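Catechol 1,2 dioxygenase (Acinetobacter radioresistens, PDB 2XSU) probably catalyses the iron(III)-dependent intradiol cleavage of catechol by O2 to cis,cis-muconate, a ring-opening step of the beta-ketoadipate pathway, working as a homodimer. Local coordinates at residues A[165-170]-A[178-183]; A[131-136]-A[161-166]; A[73-78]-A[108-113]; A[196-201]-A[242-247]. The protein carries 1 engineered substitution. All blocks are in the same frame, centred on the assembly; numbering follows the deposited sequence. Where two conformers were deposited one is given.

Contact 1 (A[165-170]-A[178-183]). With FE (Fe (III) ion), chain B.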
# COMPACT_ATOMS: atom_id res chain seq x y z
N GLY A 165 14.17 -3.76 -23.58
CA GLY A 165 12.89 -3.64 -22.89
C GLY A 165 12.90 -2.64 -21.74
O GLY A 165 12.01 -2.71 -20.88
N ASN A 166 13.85 -1.70 -21.75
CA ASN A 166 13.99 -0.69 -20.67
C ASN A 166 13.61 0.72 -21.12
O ASN A 166 13.81 1.09 -22.29
CB ASN A 166 15.44 -0.67 -20.12
CG ASN A 166 15.89 -2.01 -19.54
OD1 ASN A 166 17.05 -2.43 -19.72
ND2 ASN A 166 15.00 -2.69 -18.84
N TYR A 167 13.09 1.52 -20.19
CA TYR A 167 12.63 2.88 -20.45
C TYR A 167 13.57 3.90 -19.81
O TYR A 167 14.06 3.68 -18.70
CB TYR A 167 11.25 3.09 -19.84
CG TYR A 167 10.09 2.46 -20.58
CD1 TYR A 167 9.23 3.26 -21.34
CD2 TYR A 167 9.81 1.10 -20.46
CE1 TYR A 167 8.15 2.71 -21.99
CE2 TYR A 167 8.71 0.53 -21.12
CZ TYR A 167 7.90 1.34 -21.86
OH TYR A 167 6.80 0.80 -22.50
N SER A 168 13.79 5.01 -20.51
CA SER A 168 14.63 6.08 -19.96
C SER A 168 13.97 6.68 -18.71
O SER A 168 12.75 6.55 -18.48
CB SER A 168 14.92 7.15 -21.01
OG SER A 168 13.71 7.84 -21.37
N PHE A 169 14.83 7.33 -17.91
CA PHE A 169 14.51 7.97 -16.64
C PHE A 169 14.50 6.92 -15.56
O PHE A 169 15.19 7.06 -14.56
CB PHE A 169 13.22 8.82 -16.71
CG PHE A 169 12.91 9.55 -15.42
CD1 PHE A 169 13.50 10.79 -15.16
CD2 PHE A 169 12.06 8.98 -14.47
CE1 PHE A 169 13.22 11.48 -13.96
CE2 PHE A 169 11.78 9.65 -13.28
CZ PHE A 169 12.36 10.90 -13.03
N PHE A 170 13.75 5.84 -15.78
CA PHE A 170 13.76 4.70 -14.88
C PHE A 170 15.04 3.89 -14.98
O PHE A 170 15.59 3.49 -13.94
CB PHE A 170 12.48 3.87 -15.08
CG PHE A 170 11.25 4.68 -14.86
CD1 PHE A 170 10.76 4.88 -13.57
CD2 PHE A 170 10.62 5.32 -15.92
CE1 PHE A 170 9.67 5.68 -13.34
CE2 PHE A 170 9.52 6.11 -15.70
CZ PHE A 170 9.03 6.30 -14.40
N ASN A 178 15.54 9.64 -23.60
CA ASN A 178 15.72 8.72 -24.73
C ASN A 178 14.38 8.00 -25.01
O ASN A 178 13.70 7.55 -24.07
CB ASN A 178 16.83 7.72 -24.46
CG ASN A 178 17.30 7.01 -25.73
OD1 ASN A 178 17.49 7.65 -26.77
ND2 ASN A 178 17.49 5.69 -25.65
N LEU A 179 14.01 7.93 -26.28
CA LEU A 179 12.75 7.28 -26.73
C LEU A 179 11.48 7.90 -26.13
O LEU A 179 10.48 7.20 -25.93
CB LEU A 179 12.82 5.75 -26.49
CG LEU A 179 14.13 5.10 -27.00
CD1 LEU A 179 14.20 3.62 -26.60
CD2 LEU A 179 14.25 5.23 -28.54
N ARG A 180 11.53 9.21 -25.86
CA ARG A 180 10.36 9.97 -25.43
C ARG A 180 10.34 11.29 -26.19
O ARG A 180 11.29 12.07 -26.10
CB ARG A 180 10.45 10.26 -23.91
CG ARG A 180 10.56 9.01 -23.03
CD ARG A 180 10.81 9.41 -21.57
NE ARG A 180 10.91 8.25 -20.70
CZ ARG A 180 9.87 7.58 -20.21
NH1 ARG A 180 8.63 7.97 -20.52
NH2 ARG A 180 10.09 6.52 -19.45
N ARG A 181 9.27 11.57 -26.91
CA ARG A 181 9.15 12.80 -27.71
C ARG A 181 7.72 13.32 -27.75
O ARG A 181 6.74 12.54 -27.66
CB ARG A 181 9.63 12.59 -29.14
CG ARG A 181 11.11 12.25 -29.31
CD ARG A 181 12.04 13.41 -28.90
NE ARG A 181 13.43 13.05 -29.23
CZ ARG A 181 14.27 12.43 -28.41
NH1 ARG A 181 13.90 12.11 -27.18
NH2 ARG A 181 15.51 12.12 -28.83
N THR A 182 7.59 14.63 -27.96
CA THR A 182 6.32 15.24 -28.29
C THR A 182 6.46 15.78 -29.70
O THR A 182 7.39 16.57 -29.97
CB THR A 182 6.00 16.41 -27.33
OG1 THR A 182 5.85 15.88 -26.01
CG2 THR A 182 4.71 17.14 -27.75
N ILE A 183 5.54 15.39 -30.56
CA ILE A 183 5.52 15.82 -31.98
C ILE A 183 4.20 16.56 -32.24
O ILE A 183 3.12 16.02 -32.03
CB ILE A 183 5.63 14.63 -32.98
CG1 ILE A 183 6.82 13.74 -32.66
CG2 ILE A 183 5.76 15.17 -34.42
CD1 ILE A 183 6.81 12.40 -33.44
FE FE B . 5.08 0.36 -21.71
O HOH W 1 12.09 5.36 -22.82
O HOH W 2 4.62 0.68 -19.64
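The guanidinium of Arg180 comes in at the edge of the Phe170 ring, NH2 standing 3.8 Å from Phe170 CD2 with the two planes 57° apart, so the pair does not stack. One face of that ring is taken instead by Phe169 CD2, 3.9 Å above its centre. The edge of the guanidinium itself is given to Ser168. Arg180 NH2 donates to Ser168 O at 2.8 Å (N-H...O 152°), and NE reaches Ser168 OG at 2.9 Å, a side-on grip with one nitrogen for each oxygen. The arginine chain runs extended from CG to NE, which carries the group that far from strand 180-184. Ser168 OG donates a hydrogen bond to Asn178 O at 2.7 Å, in the carbonyl plane and on a lone pair. A water doubles the link, accepting from Ser168 N and donating to Asn178 O. Arg180 NH1 turns out to Leu111 O. Next to the gripped serine, Tyr167 binds the iron through OH at 1.9 Å, together with Tyr201, His225 and His227. Arg180 thus acts as a second-shell residue, its bonds to Ser168 probably steadying the loop that carries Tyr167, and its positive charge probably polarises the Ser168 carbonyl.

Contact 2 (A[131-136]-A[161-166]); sequences SDKVDT and ANSLGN
Ser163 CB packs against Val134, 3.7 Å from both CB and CG2 of the valine, and its OG lies 3.9 Å from Lys133 CE. Val134 turns CG2 away from the backbone N, beside the carbonyl carbon, and this methyl meets the serine CB, while Lys133 stretches its extended chain past Ser163 OG. The polar end of Ser163 is spoken for by Glu130 OE2, just ahead of 131-136. What sets Ser163 in place is the type I turn Asn162 to Gly165, closed by Gly165 N to Asn162 O at 3.0 Å. Asn162 OD1 fastens the turn from inside: it accepts from Leu164 N at 2.9 Å, making an Asx turn, and from Asn166 N at 3.0 Å, the two donors coming from opposite faces of the amide plane. Asn162 N to Asn166 O, 2.8 Å, closes the base. Further along 131-136, Asp135 OD2 forms a salt bridge with Lys285 NZ. The contact joins the loop leading into strand 136-145 to the loop after strand 155-159 that goes on to the iron ligand Tyr167. The turn, braced by its own hydrogen bonds, thus meets 131-136 through carbon-to-carbon and carbon-to-hydroxyl packing, and the polar tie runs through Glu130.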
# COMPACT_ATOMS: atom_id res chain seq x y z
N SER A 131 22.41 1.57 -32.48
CA SER A 131 22.23 1.47 -33.93
C SER A 131 22.81 0.20 -34.54
O SER A 131 22.40 -0.20 -35.63
CB SER A 131 22.77 2.73 -34.63
OG SER A 131 24.18 2.82 -34.43
N ASP A 132 23.74 -0.45 -33.84
CA ASP A 132 24.35 -1.69 -34.34
C ASP A 132 23.71 -2.93 -33.74
O ASP A 132 24.19 -4.06 -33.96
CB ASP A 132 25.87 -1.71 -34.10
CG ASP A 132 26.63 -0.67 -34.92
OD1 ASP A 132 26.17 -0.24 -36.01
OD2 ASP A 132 27.72 -0.27 -34.44
N LYS A 133 22.59 -2.76 -33.00
CA LYS A 133 21.99 -3.91 -32.32
C LYS A 133 20.47 -3.98 -32.31
O LYS A 133 19.89 -4.88 -31.67
CB LYS A 133 22.52 -4.07 -30.90
CG LYS A 133 22.18 -2.93 -29.96
CD LYS A 133 22.91 -3.17 -28.63
CE LYS A 133 22.43 -2.24 -27.54
NZ LYS A 133 23.14 -2.50 -26.22
N VAL A 134 19.84 -3.07 -33.01
CA VAL A 134 18.38 -3.06 -33.07
C VAL A 134 17.94 -2.50 -34.41
O VAL A 134 18.65 -1.64 -35.00
CB VAL A 134 17.73 -2.25 -31.88
CG1 VAL A 134 17.93 -0.77 -32.06
CG2 VAL A 134 16.26 -2.60 -31.76
N ASP A 135 16.78 -2.97 -34.89
CA ASP A 135 16.19 -2.46 -36.14
C ASP A 135 15.74 -1.01 -35.99
O ASP A 135 15.21 -0.60 -34.94
CB ASP A 135 14.96 -3.27 -36.57
CG ASP A 135 15.29 -4.69 -37.01
OD1 ASP A 135 16.46 -4.98 -37.34
OD2 ASP A 135 14.34 -5.49 -37.07
N THR A 136 15.97 -0.23 -37.05
CA THR A 136 15.37 1.09 -37.18
C THR A 136 13.87 0.95 -37.48
O THR A 136 13.44 0.04 -38.21
CB THR A 136 16.05 1.85 -38.34
OG1 THR A 136 17.41 2.11 -38.00
CG2 THR A 136 15.37 3.16 -38.59
N ALA A 161 10.04 1.44 -25.00
CA ALA A 161 11.24 0.74 -24.52
C ALA A 161 12.36 0.62 -25.55
O ALA A 161 12.12 0.62 -26.80
CB ALA A 161 10.87 -0.65 -24.00
N ASN A 162 13.57 0.50 -25.03
CA ASN A 162 14.75 0.23 -25.88
C ASN A 162 14.88 -1.25 -26.27
O ASN A 162 13.95 -2.04 -26.04
CB ASN A 162 16.05 0.81 -25.25
CG ASN A 162 16.59 -0.04 -24.11
OD1 ASN A 162 16.01 -1.06 -23.69
ND2 ASN A 162 17.75 0.39 -23.60
N SER A 163 16.03 -1.62 -26.85
CA SER A 163 16.22 -2.98 -27.38
C SER A 163 16.28 -4.07 -26.31
O SER A 163 16.19 -5.26 -26.65
CB SER A 163 17.47 -3.07 -28.27
OG SER A 163 18.63 -3.20 -27.49
N LEU A 164 16.42 -3.63 -25.06
CA LEU A 164 16.48 -4.52 -23.89
C LEU A 164 15.16 -4.53 -23.11
O LEU A 164 15.04 -5.22 -22.07
CB LEU A 164 17.67 -4.15 -22.98
CG LEU A 164 19.04 -3.96 -23.64
CD1 LEU A 164 20.14 -3.67 -22.60
CD2 LEU A 164 19.42 -5.14 -24.47
N GLY A 165 14.17 -3.76 -23.58
CA GLY A 165 12.89 -3.64 -22.89
C GLY A 165 12.90 -2.64 -21.74
O GLY A 165 12.01 -2.71 -20.88
N ASN A 166 13.85 -1.70 -21.75
CA ASN A 166 13.99 -0.69 -20.67
C ASN A 166 13.61 0.72 -21.12
O ASN A 166 13.81 1.09 -22.29
CB ASN A 166 15.44 -0.67 -20.12
CG ASN A 166 15.89 -2.01 -19.54
OD1 ASN A 166 17.05 -2.43 -19.72
ND2 ASN A 166 15.00 -2.69 -18.84

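Contact 3 (A[73-78]-A[108-113]); sequences LGLLAG and EGPLYV. Engineered in segment 73-78: Gly78 (natural residue Ala). With PIE (1,2-diacyl-sn-glycero-3-phosphoinositol), chain C.
Pro110 presents its ring to helix 73-80, where the helical N-terminal part of this intradiol dioxygenase meets the loop leading into the beta-sheet catalytic domain. Most of the surface buried here belongs to the proline, and the rest is shared almost equally by Gly74 and Leu75. Pro110 CB faces the backbone of Gly74, 4.2 Å from its C. With no side chain between them, the two chains come close, Gly74 CA to Pro110 CA 5.4 Å. One atom further round the ring, Pro110 CG sits 4.1 Å from Leu75 N and 4.3 Å from Leu75 CD1, so the helix offers the proline bare backbone flanked by one methyl. Leu75 also packs on Pro204 and on Thr209 of helix 208-215. The helix keeps its hydrogen bonding here, Gly78 N, of an engineered glycine, reaching Gly74 O at 3.1 Å. Pro110 also lies near the metal, its nearest side-chain atom about 6 Å from the iron. Away from the proline, the helix lines the phospholipid pocket beside the dimer interface, where Leu73 and Ala77 pack on Thr65 and Leu61 of the second subunit. There the end of one acyl chain, PIE C46, rests 3.8 Å from Leu76 CD2 and 3.4 Å from Leu73 O.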
# COMPACT_ATOMS: atom_id res chain seq x y z
N LEU A 73 3.52 -0.10 -7.21
CA LEU A 73 2.06 -0.21 -7.08
C LEU A 73 1.34 0.11 -8.39
O LEU A 73 0.26 -0.43 -8.64
CB LEU A 73 1.49 0.58 -5.89
CG LEU A 73 1.78 -0.07 -4.52
CD1 LEU A 73 1.28 0.86 -3.39
CD2 LEU A 73 1.15 -1.49 -4.42
N GLY A 74 1.94 0.96 -9.22
CA GLY A 74 1.38 1.23 -10.58
C GLY A 74 1.51 0.00 -11.47
O GLY A 74 0.59 -0.36 -12.24
N LEU A 75 2.65 -0.66 -11.36
CA LEU A 75 2.87 -1.90 -12.08
C LEU A 75 1.88 -2.99 -11.62
O LEU A 75 1.33 -3.74 -12.45
CB LEU A 75 4.33 -2.34 -11.88
CG LEU A 75 4.94 -3.30 -12.84
CD1 LEU A 75 4.80 -2.78 -14.27
CD2 LEU A 75 6.46 -3.43 -12.46
N LEU A 76 1.66 -3.08 -10.30
CA LEU A 76 0.73 -4.06 -9.75
C LEU A 76 -0.70 -3.78 -10.18
O LEU A 76 -1.46 -4.71 -10.45
CB LEU A 76 0.82 -4.04 -8.21
CG LEU A 76 -0.05 -5.13 -7.52
CD1 LEU A 76 0.44 -6.52 -7.90
CD2 LEU A 76 0.05 -4.91 -6.03
N ALA A 77 -1.07 -2.49 -10.25
CA ALA A 77 -2.40 -2.11 -10.77
C ALA A 77 -2.59 -2.62 -12.20
O ALA A 77 -3.70 -3.08 -12.58
CB ALA A 77 -2.60 -0.60 -10.68
N GLY A 78 -1.54 -2.53 -13.01
CA GLY A 78 -1.60 -3.10 -14.36
C GLY A 78 -1.73 -4.61 -14.33
O GLY A 78 -2.66 -5.17 -14.91
N GLU A 108 -2.43 3.55 -19.70
CA GLU A 108 -1.24 4.42 -19.74
C GLU A 108 0.04 3.68 -19.33
O GLU A 108 1.11 3.97 -19.87
CB GLU A 108 -1.47 5.59 -18.77
CG GLU A 108 -0.40 6.68 -18.79
CD GLU A 108 -0.72 7.82 -17.81
OE1 GLU A 108 -1.91 8.18 -17.67
OE2 GLU A 108 0.23 8.37 -17.20
N GLY A 109 -0.06 2.75 -18.37
CA GLY A 109 1.13 2.20 -17.72
C GLY A 109 1.70 3.22 -16.75
O GLY A 109 1.24 4.37 -16.70
N PRO A 110 2.74 2.82 -16.01
CA PRO A 110 3.29 3.66 -14.98
C PRO A 110 4.53 4.45 -15.35
O PRO A 110 5.17 5.03 -14.43
CB PRO A 110 3.63 2.64 -13.88
CG PRO A 110 4.07 1.44 -14.62
CD PRO A 110 3.20 1.43 -15.90
N LEU A 111 4.87 4.51 -16.64
CA LEU A 111 6.23 4.98 -17.01
C LEU A 111 6.26 6.26 -17.87
O LEU A 111 7.31 6.60 -18.48
CB LEU A 111 7.03 3.85 -17.68
CG LEU A 111 7.13 2.56 -16.86
CD1 LEU A 111 7.90 1.48 -17.66
CD2 LEU A 111 7.75 2.80 -15.48
N TYR A 112 5.16 7.00 -17.93
CA TYR A 112 5.21 8.33 -18.55
C TYR A 112 6.11 9.29 -17.78
O TYR A 112 6.13 9.27 -16.54
CB TYR A 112 3.80 8.93 -18.69
CG TYR A 112 3.78 10.33 -19.27
CD1 TYR A 112 3.93 10.55 -20.65
CD2 TYR A 112 3.60 11.44 -18.44
CE1 TYR A 112 3.90 11.85 -21.18
CE2 TYR A 112 3.56 12.74 -18.94
CZ TYR A 112 3.70 12.95 -20.31
OH TYR A 112 3.65 14.23 -20.82
N VAL A 113 6.86 10.11 -18.53
CA VAL A 113 7.66 11.21 -17.94
C VAL A 113 7.35 12.53 -18.68
O VAL A 113 7.51 12.62 -19.88
CB VAL A 113 9.18 10.90 -17.94
CG1 VAL A 113 9.95 12.08 -17.26
CG2 VAL A 113 9.47 9.56 -17.25
P PIE C . 6.73 -12.73 -1.30
O11 PIE C . 6.99 -13.76 -0.31
O12 PIE C . 5.10 -12.56 -1.65
O13 PIE C . 7.41 -13.40 -2.75
O14 PIE C . 7.46 -11.45 -1.27
C1 PIE C . 5.76 -14.68 -0.48
C2 PIE C . 4.84 -14.11 0.63
C3 PIE C . 3.56 -13.67 -0.09
O31 PIE C . 2.96 -12.49 0.48
O32 PIE C . 2.45 -11.43 -1.43
C31 PIE C . 2.06 -11.94 -0.39
C32 PIE C . 0.57 -11.95 -0.04
C33 PIE C . 0.02 -10.53 0.07
C34 PIE C . -0.74 -10.12 -1.19
C35 PIE C . -1.97 -9.30 -0.82
C36 PIE C . -2.17 -8.13 -1.78
C37 PIE C . -3.22 -8.48 -2.83
C38 PIE C . -3.92 -7.22 -3.33
C39 PIE C . -5.23 -7.51 -3.72
C40 PIE C . -6.23 -6.55 -3.79
C41 PIE C . -6.02 -5.21 -3.49
C42 PIE C . -6.01 -4.35 -4.76
O21 PIE C . 4.57 -15.04 1.76
O22 PIE C . 4.36 -17.05 0.71
C21 PIE C . 3.91 -16.23 1.51
C22 PIE C . 2.63 -16.62 2.28
C23 PIE C . 1.66 -15.50 2.67
C24 PIE C . 0.47 -16.07 3.45
C25 PIE C . -0.86 -15.78 2.75
C26 PIE C . -1.21 -14.29 2.86
C27 PIE C . -2.58 -13.99 2.26
C28 PIE C . -2.71 -12.51 1.91
C29 PIE C . -3.36 -11.73 3.05
C47 PIE C . -3.73 -10.31 2.63
C48 PIE C . -4.35 -9.56 3.81
C49 PIE C . -5.21 -8.38 3.34
C50 PIE C . -5.02 -7.15 4.22
C51 PIE C . -4.03 -6.14 3.62
C1' PIE C . 10.98 -10.32 -1.20
C2' PIE C . 11.34 -10.74 0.19
C3' PIE C . 10.70 -12.11 0.47
C4' PIE C . 9.24 -12.08 0.26
C5' PIE C . 8.87 -11.60 -1.14
C6' PIE C . 9.47 -10.18 -1.38
O1' PIE C . 11.51 -9.01 -1.47
O2' PIE C . 12.74 -10.86 0.37
O3' PIE C . 11.00 -12.54 1.80
O4' PIE C . 8.19 -12.26 1.19
O6' PIE C . 9.18 -9.77 -2.72
C52 PIE C . -4.37 -5.71 2.19
C53 PIE C . -5.41 -4.59 2.16
C54 PIE C . -4.85 -3.29 2.74
C55 PIE C . -5.29 -2.08 1.90
C43 PIE C . -4.58 -4.14 -5.30
C44 PIE C . -4.31 -2.68 -5.64
C45 PIE C . -3.65 -2.57 -7.02
C46 PIE C . -2.25 -2.00 -6.90

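Contact 4 (A[196-201]-A[242-247]). With FE (Fe (III) ion), chain B.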
# COMPACT_ATOMS: atom_id res chain seq x y z
N THR A 196 13.59 3.26 -32.92
CA THR A 196 14.05 1.87 -32.95
C THR A 196 12.91 0.95 -32.53
O THR A 196 11.96 1.40 -31.88
CB THR A 196 15.27 1.63 -32.07
OG1 THR A 196 15.03 2.11 -30.73
CG2 THR A 196 16.48 2.37 -32.65
N MET A 197 12.98 -0.31 -32.97
CA MET A 197 11.92 -1.29 -32.64
C MET A 197 11.89 -1.59 -31.15
O MET A 197 12.88 -2.05 -30.62
CB MET A 197 12.20 -2.60 -33.39
CG MET A 197 11.76 -2.63 -34.86
SD MET A 197 9.97 -2.48 -35.11
CE MET A 197 9.33 -3.06 -33.49
N PRO A 198 10.75 -1.30 -30.45
CA PRO A 198 10.69 -1.71 -29.04
C PRO A 198 10.57 -3.22 -28.90
O PRO A 198 10.00 -3.89 -29.76
CB PRO A 198 9.40 -1.06 -28.55
CG PRO A 198 8.54 -0.99 -29.73
CD PRO A 198 9.50 -0.66 -30.89
N VAL A 199 11.15 -3.75 -27.83
CA VAL A 199 10.94 -5.15 -27.46
C VAL A 199 10.03 -5.17 -26.23
O VAL A 199 10.01 -4.24 -25.44
CB VAL A 199 12.31 -5.84 -27.21
CG1 VAL A 199 12.91 -5.42 -25.92
CG2 VAL A 199 12.16 -7.33 -27.27
N GLY A 200 9.22 -6.22 -26.13
CA GLY A 200 8.42 -6.44 -24.94
C GLY A 200 9.34 -6.75 -23.77
O GLY A 200 10.53 -7.04 -23.94
N TYR A 201 8.79 -6.76 -22.58
CA TYR A 201 9.59 -6.85 -21.38
C TYR A 201 8.77 -7.45 -20.27
O TYR A 201 7.54 -7.44 -20.32
CB TYR A 201 10.07 -5.44 -20.99
CG TYR A 201 8.95 -4.42 -20.88
CD1 TYR A 201 8.25 -4.22 -19.68
CD2 TYR A 201 8.61 -3.61 -21.97
CE1 TYR A 201 7.25 -3.27 -19.57
CE2 TYR A 201 7.60 -2.65 -21.88
CZ TYR A 201 6.91 -2.49 -20.68
OH TYR A 201 5.91 -1.55 -20.57
N PHE A 242 -0.05 1.34 -29.69
CA PHE A 242 -0.18 0.21 -30.62
C PHE A 242 0.70 -0.93 -30.16
O PHE A 242 1.73 -0.71 -29.48
CB PHE A 242 0.07 0.57 -32.12
CG PHE A 242 1.48 0.99 -32.45
CD1 PHE A 242 2.51 0.05 -32.56
CD2 PHE A 242 1.78 2.33 -32.73
CE1 PHE A 242 3.84 0.44 -32.87
CE2 PHE A 242 3.09 2.73 -33.06
CZ PHE A 242 4.13 1.79 -33.12
N ASN A 243 0.25 -2.15 -30.47
CA ASN A 243 1.05 -3.36 -30.31
C ASN A 243 1.46 -3.80 -31.70
O ASN A 243 0.95 -3.26 -32.70
CB ASN A 243 0.22 -4.47 -29.69
CG ASN A 243 -0.04 -4.24 -28.25
OD1 ASN A 243 0.87 -4.36 -27.42
ND2 ASN A 243 -1.27 -3.86 -27.94
N ILE A 244 2.43 -4.70 -31.74
CA ILE A 244 3.01 -5.12 -33.03
C ILE A 244 2.67 -6.57 -33.27
O ILE A 244 2.95 -7.44 -32.41
CB ILE A 244 4.53 -4.87 -33.04
CG1 ILE A 244 4.81 -3.37 -32.85
CG2 ILE A 244 5.15 -5.39 -34.36
CD1 ILE A 244 6.25 -3.00 -32.73
N GLU A 245 2.06 -6.84 -34.42
CA GLU A 245 1.67 -8.18 -34.83
C GLU A 245 2.92 -9.06 -34.86
O GLU A 245 4.00 -8.60 -35.25
CB GLU A 245 1.01 -8.13 -36.22
CG GLU A 245 0.34 -9.41 -36.64
CD GLU A 245 -0.77 -9.86 -35.69
OE1 GLU A 245 -1.82 -9.19 -35.61
OE2 GLU A 245 -0.60 -10.92 -35.05
N GLY A 246 2.78 -10.30 -34.38
CA GLY A 246 3.94 -11.21 -34.35
C GLY A 246 4.54 -11.49 -32.99
O GLY A 246 5.40 -12.38 -32.86
N ASP A 247 4.15 -10.70 -32.00
CA ASP A 247 4.73 -10.84 -30.67
C ASP A 247 4.12 -12.06 -29.96
O ASP A 247 2.91 -12.27 -29.98
CB ASP A 247 4.47 -9.57 -29.85
CG ASP A 247 5.38 -9.46 -28.64
OD1 ASP A 247 5.24 -10.27 -27.70
OD2 ASP A 247 6.23 -8.54 -28.61
FE FE B . 5.08 0.36 -21.71
O HOH W 3 8.91 -8.31 -27.85
O HOH W 2 4.62 0.68 -19.64
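Asp247 OD2 is gripped twice: by a water that donates to it at 2.8 Å and by the backbone N of Ser224. The same water accepts from Gly200 N at 2.7 Å and so bridges the two segments. The bridge lies where strand 238-244, part of the mixed beta-sheet of the intradiol dioxygenase fold, leads into a type II turn, Ile244 to Asp247, and faces the loop between strands 190-196 and 201-202. The turn's closing bond, Asp247 N to Ile244 O, is weak, and Gly246 takes a backbone conformation suited to glycine. Asp247 OD1 binds Tyr249 N, so both carboxylate oxygens have partners, which is consistent with a well-placed water. Beside the polar link the contact is greasy. Ile244 CD1 points at the Pro198 ring, 4.3 Å from CG, with CG1 anti to the carbonyl carbon (chi1 -61°). Met197, its chain bent at chi2 and chi3, folds its methyl against the same CD1, though the modelled gap is too short to trust. Ile244 also packs on Ser224 and Ile287. At the far end of 196-201 Tyr201 enters the metal site. Its ring meets that of Tyr167 with planes at about 90°, the iron lies in the ring plane, and OH reaches the metal at 2.4 Å, beside a water bound to the iron at 2.1 Å.

Overall arrangement
From the N terminus, contact 3 comes first, closing the excursion through helix 82-96 and tying the helical N-terminal part to the catalytic domain. Contact 2 opens at 131-136 and closes at 161-166 after strands 136-145 and 155-159. Its last residues, Gly165 and Asn166, begin contact 1, which closes a short loop onto strand 180-184. Contact 4 spans the longest gap, from the loop after strand 190-196 to strand 238-244. None nests in another; contacts 2 and 1 share those two residues, and the others follow in series. Still, they meet in space: Tyr167 packs on Leu111 between contacts 1 and 3, Asp135 and Met197 link contacts 2 and 4, and the iron joins contacts 1 and 4.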